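Local structure of N-(5'-phosphoribosyl)anthranilate isomerase (Jonesia denitrificans, 4WUI) at residues A74-H85 / A96-A106. The protein probably catalyses the isomerisation of N-(5-phospho-beta-D-ribosyl)anthranilate to 1-(2-carboxyphenylamino)-1-deoxy-D-ribulose 5-phosphate, the third step from chorismate to L-tryptophan. Residues are numbered along the deposited sequence; the frame is centred on the assembly and turned at random.
Sequences AESTGVSVLQLH and AAARFPRVWRA
V81 drives CG1 straight down onto the indole of W104, 3.4 Å from the centroid of the five-membered ring and 3° off its normal, a CH-pi contact between neighbouring strands of the TIM barrel. These strands, 81-84 and 103-106, run parallel and belong to a beta-alpha-beta unit whose crossover is helix 90-99. The other methyl of V81, CG2, sits over the centre of the R102 guanidinium, 3.7 Å from CZ, so the one valine serves two flat groups. With CG1 anti to the backbone N (chi1 176°), the two methyls fork, one to each group. E123 takes both R102 NH2 and W104 NE1 through OE2, while D57 pairs with R102 NH1; the guanidinium is thus gripped at both ends. Further along, the extended Q83 brings OE1 to the indole's edge, 3.6 Å from W104 CE3, its amide turned only 21° from the ring plane; K7 NZ hydrogen-bonds that same oxygen. A leucine in place of W104 would probably leave V81 CG1 without its aromatic floor and E123 without the indole N-H.

On the opposite, helix-facing side of the sheet, L84 CD1 meets V103 CG1 and the methyl of A96. F100, on the way from helix 90-99 to strand 103-106, swings its ring toward helix 67-77: A74 CB lies over one face, 3.8 Å from CE1, and P101 CD lies against the other. At the rim, V79 O lies in the ring plane; in one of its two conformers E75 OE1 also comes to the ring edge.

Four backbone hydrogen bonds zip the strands, beginning with L82 N to R102 O. At the far end L84 O accepts A106 N at 2.9 Å, and a water lies within hydrogen-bonding distance of both L84 O and A106 O.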
# COMPACT_ATOMS: atom_id res chain seq x y z
N ALA A 74 2.25 -14.27 7.79
CA ALA A 74 0.99 -13.97 7.13
C ALA A 74 -0.09 -14.92 7.58
O ALA A 74 -1.23 -14.52 7.84
CB ALA A 74 1.15 -14.02 5.61
N GLU A 75 0.24 -16.21 7.66
CA GLU A 75 -0.73 -17.19 8.12
C GLU A 75 -1.14 -16.93 9.57
O GLU A 75 -2.32 -16.85 9.89
CB GLU A 75 -0.16 -18.60 7.97
CG GLU A 75 0.07 -19.04 6.53
CD GLU A 75 -1.22 -19.32 5.76
OE1 GLU A 75 -1.12 -19.59 4.54
OE2 GLU A 75 -2.32 -19.30 6.36
N SER A 76 -0.16 -16.77 10.46
CA SER A 76 -0.48 -16.69 11.89
C SER A 76 -1.25 -15.44 12.26
O SER A 76 -2.09 -15.47 13.15
CB SER A 76 0.77 -16.84 12.71
OG SER A 76 1.61 -15.72 12.61
N THR A 77 -0.98 -14.35 11.55
CA THR A 77 -1.68 -13.09 11.82
C THR A 77 -3.06 -13.03 11.22
O THR A 77 -3.86 -12.19 11.59
CB THR A 77 -0.88 -11.87 11.35
OG1 THR A 77 -0.66 -11.94 9.94
CG2 THR A 77 0.44 -11.74 12.11
N GLY A 78 -3.34 -13.87 10.23
CA GLY A 78 -4.66 -13.90 9.64
C GLY A 78 -4.93 -12.78 8.63
O GLY A 78 -6.10 -12.54 8.29
N VAL A 79 -3.89 -12.14 8.10
CA VAL A 79 -4.08 -11.10 7.11
C VAL A 79 -4.65 -11.69 5.79
O VAL A 79 -4.52 -12.87 5.48
CB VAL A 79 -2.80 -10.33 6.81
CG1 VAL A 79 -2.34 -9.54 8.03
CG2 VAL A 79 -1.70 -11.25 6.26
N SER A 80 -5.24 -10.80 5.00
CA SER A 80 -5.75 -11.14 3.68
C SER A 80 -4.62 -11.27 2.65
O SER A 80 -4.71 -12.09 1.73
CB SER A 80 -6.71 -10.03 3.19
OG SER A 80 -7.61 -9.48 4.17
N VAL A 81 -3.62 -10.41 2.74
CA VAL A 81 -2.63 -10.20 1.68
C VAL A 81 -1.22 -10.13 2.28
O VAL A 81 -1.05 -9.52 3.34
CB VAL A 81 -2.90 -8.88 0.93
CG1 VAL A 81 -1.84 -8.57 -0.11
CG2 VAL A 81 -4.28 -8.84 0.31
N LEU A 82 -0.26 -10.72 1.58
CA LEU A 82 1.17 -10.54 1.87
C LEU A 82 1.78 -9.63 0.83
O LEU A 82 1.79 -9.97 -0.36
CB LEU A 82 1.85 -11.91 1.87
CG LEU A 82 3.37 -11.90 2.05
CD1 LEU A 82 3.79 -11.27 3.37
CD2 LEU A 82 3.93 -13.31 1.96
N GLN A 83 2.29 -8.46 1.25
CA GLN A 83 2.92 -7.50 0.37
C GLN A 83 4.44 -7.52 0.60
O GLN A 83 4.91 -7.31 1.72
CB GLN A 83 2.38 -6.07 0.61
CG GLN A 83 3.05 -5.02 -0.23
CD GLN A 83 2.58 -3.62 0.08
OE1 GLN A 83 1.39 -3.38 0.24
NE2 GLN A 83 3.51 -2.69 0.16
N LEU A 84 5.19 -7.76 -0.48
CA LEU A 84 6.63 -7.90 -0.45
C LEU A 84 7.27 -6.64 -1.01
O LEU A 84 7.01 -6.23 -2.14
CB LEU A 84 7.04 -9.09 -1.31
CG LEU A 84 6.43 -10.42 -0.91
CD1 LEU A 84 6.81 -11.51 -1.91
CD2 LEU A 84 6.80 -10.79 0.50
N HIS A 85 8.15 -6.03 -0.22
CA HIS A 85 8.87 -4.87 -0.71
C HIS A 85 9.90 -5.26 -1.78
O HIS A 85 10.13 -6.44 -2.07
CB HIS A 85 9.55 -4.20 0.45
CG HIS A 85 9.79 -2.73 0.26
ND1 HIS A 85 11.06 -2.17 0.26
CD2 HIS A 85 8.92 -1.70 0.14
CE1 HIS A 85 10.95 -0.86 0.12
NE2 HIS A 85 9.67 -0.55 0.04
N ALA A 96 6.30 -17.33 -2.71
CA ALA A 96 5.17 -16.91 -1.89
C ALA A 96 3.83 -17.06 -2.60
O ALA A 96 2.86 -17.52 -2.01
CB ALA A 96 5.38 -15.47 -1.42
N ALA A 97 3.78 -16.69 -3.88
CA ALA A 97 2.52 -16.76 -4.62
C ALA A 97 2.00 -18.19 -4.73
O ALA A 97 0.79 -18.39 -4.78
CB ALA A 97 2.68 -16.13 -5.99
N ALA A 98 2.88 -19.17 -4.75
CA ALA A 98 2.43 -20.56 -4.80
C ALA A 98 1.88 -21.03 -3.46
O ALA A 98 1.14 -22.03 -3.40
CB ALA A 98 3.57 -21.48 -5.24
N ARG A 99 2.24 -20.35 -2.39
CA ARG A 99 2.02 -20.81 -1.01
C ARG A 99 1.04 -19.97 -0.21
O ARG A 99 0.73 -20.33 0.92
CB ARG A 99 3.37 -20.91 -0.29
CG ARG A 99 4.22 -22.06 -0.80
CD ARG A 99 5.66 -21.96 -0.36
NE ARG A 99 6.45 -23.09 -0.83
CZ ARG A 99 6.89 -23.24 -2.07
NH1 ARG A 99 6.63 -22.32 -2.99
NH2 ARG A 99 7.61 -24.30 -2.39
N PHE A 100 0.56 -18.86 -0.75
CA PHE A 100 -0.35 -17.95 -0.03
C PHE A 100 -1.27 -17.34 -1.07
O PHE A 100 -0.83 -17.08 -2.17
CB PHE A 100 0.46 -16.86 0.71
CG PHE A 100 -0.38 -16.03 1.64
CD1 PHE A 100 -0.75 -16.51 2.90
CD2 PHE A 100 -0.91 -14.82 1.22
CE1 PHE A 100 -1.58 -15.81 3.72
CE2 PHE A 100 -1.76 -14.10 2.05
CZ PHE A 100 -2.10 -14.61 3.29
N PRO A 101 -2.58 -17.17 -0.74
CA PRO A 101 -3.58 -16.84 -1.77
C PRO A 101 -3.41 -15.50 -2.47
O PRO A 101 -3.75 -15.39 -3.66
CB PRO A 101 -4.91 -16.87 -0.98
CG PRO A 101 -4.64 -17.91 0.05
CD PRO A 101 -3.24 -17.64 0.49
N ARG A 102 -2.90 -14.49 -1.77
CA ARG A 102 -2.86 -13.11 -2.27
C ARG A 102 -1.52 -12.50 -1.94
O ARG A 102 -1.22 -12.23 -0.79
CB ARG A 102 -3.98 -12.27 -1.66
CG ARG A 102 -5.38 -12.85 -1.84
CD ARG A 102 -6.46 -11.95 -1.29
NE ARG A 102 -6.53 -10.73 -2.07
CZ ARG A 102 -7.22 -9.67 -1.69
NH1 ARG A 102 -7.95 -9.68 -0.58
NH2 ARG A 102 -7.16 -8.56 -2.41
N VAL A 103 -0.68 -12.34 -2.97
CA VAL A 103 0.67 -11.78 -2.85
C VAL A 103 0.79 -10.55 -3.72
O VAL A 103 0.40 -10.57 -4.89
CB VAL A 103 1.75 -12.82 -3.17
CG1 VAL A 103 3.14 -12.20 -3.16
CG2 VAL A 103 1.64 -14.01 -2.20
N TRP A 104 1.29 -9.46 -3.14
CA TRP A 104 1.54 -8.22 -3.85
C TRP A 104 3.05 -8.01 -3.96
O TRP A 104 3.78 -8.24 -3.00
CB TRP A 104 0.88 -7.03 -3.16
CG TRP A 104 -0.61 -7.07 -3.14
CD1 TRP A 104 -1.44 -7.99 -3.68
CD2 TRP A 104 -1.44 -6.07 -2.56
NE1 TRP A 104 -2.74 -7.65 -3.46
CE2 TRP A 104 -2.78 -6.46 -2.78
CE3 TRP A 104 -1.18 -4.90 -1.85
CZ2 TRP A 104 -3.86 -5.73 -2.29
CZ3 TRP A 104 -2.26 -4.18 -1.39
CH2 TRP A 104 -3.57 -4.59 -1.59
N ARG A 105 3.48 -7.59 -5.14
CA ARG A 105 4.85 -7.28 -5.49
C ARG A 105 4.98 -5.74 -5.45
O ARG A 105 4.29 -5.04 -6.15
CB ARG A 105 5.20 -7.90 -6.90
CG ARG A 105 6.61 -7.62 -7.41
CD ARG A 105 7.05 -8.48 -8.55
NE ARG A 105 6.30 -8.29 -9.78
CZ ARG A 105 6.66 -7.53 -10.81
NH1 ARG A 105 7.72 -6.76 -10.75
NH2 ARG A 105 5.88 -7.48 -11.86
N ALA A 106 5.79 -5.17 -4.58
CA ALA A 106 6.09 -3.76 -4.59
C ALA A 106 7.44 -3.50 -5.26
O ALA A 106 8.37 -4.30 -5.12
CB ALA A 106 6.08 -3.18 -3.16
O HOH W 1 8.35 -7.20 -4.45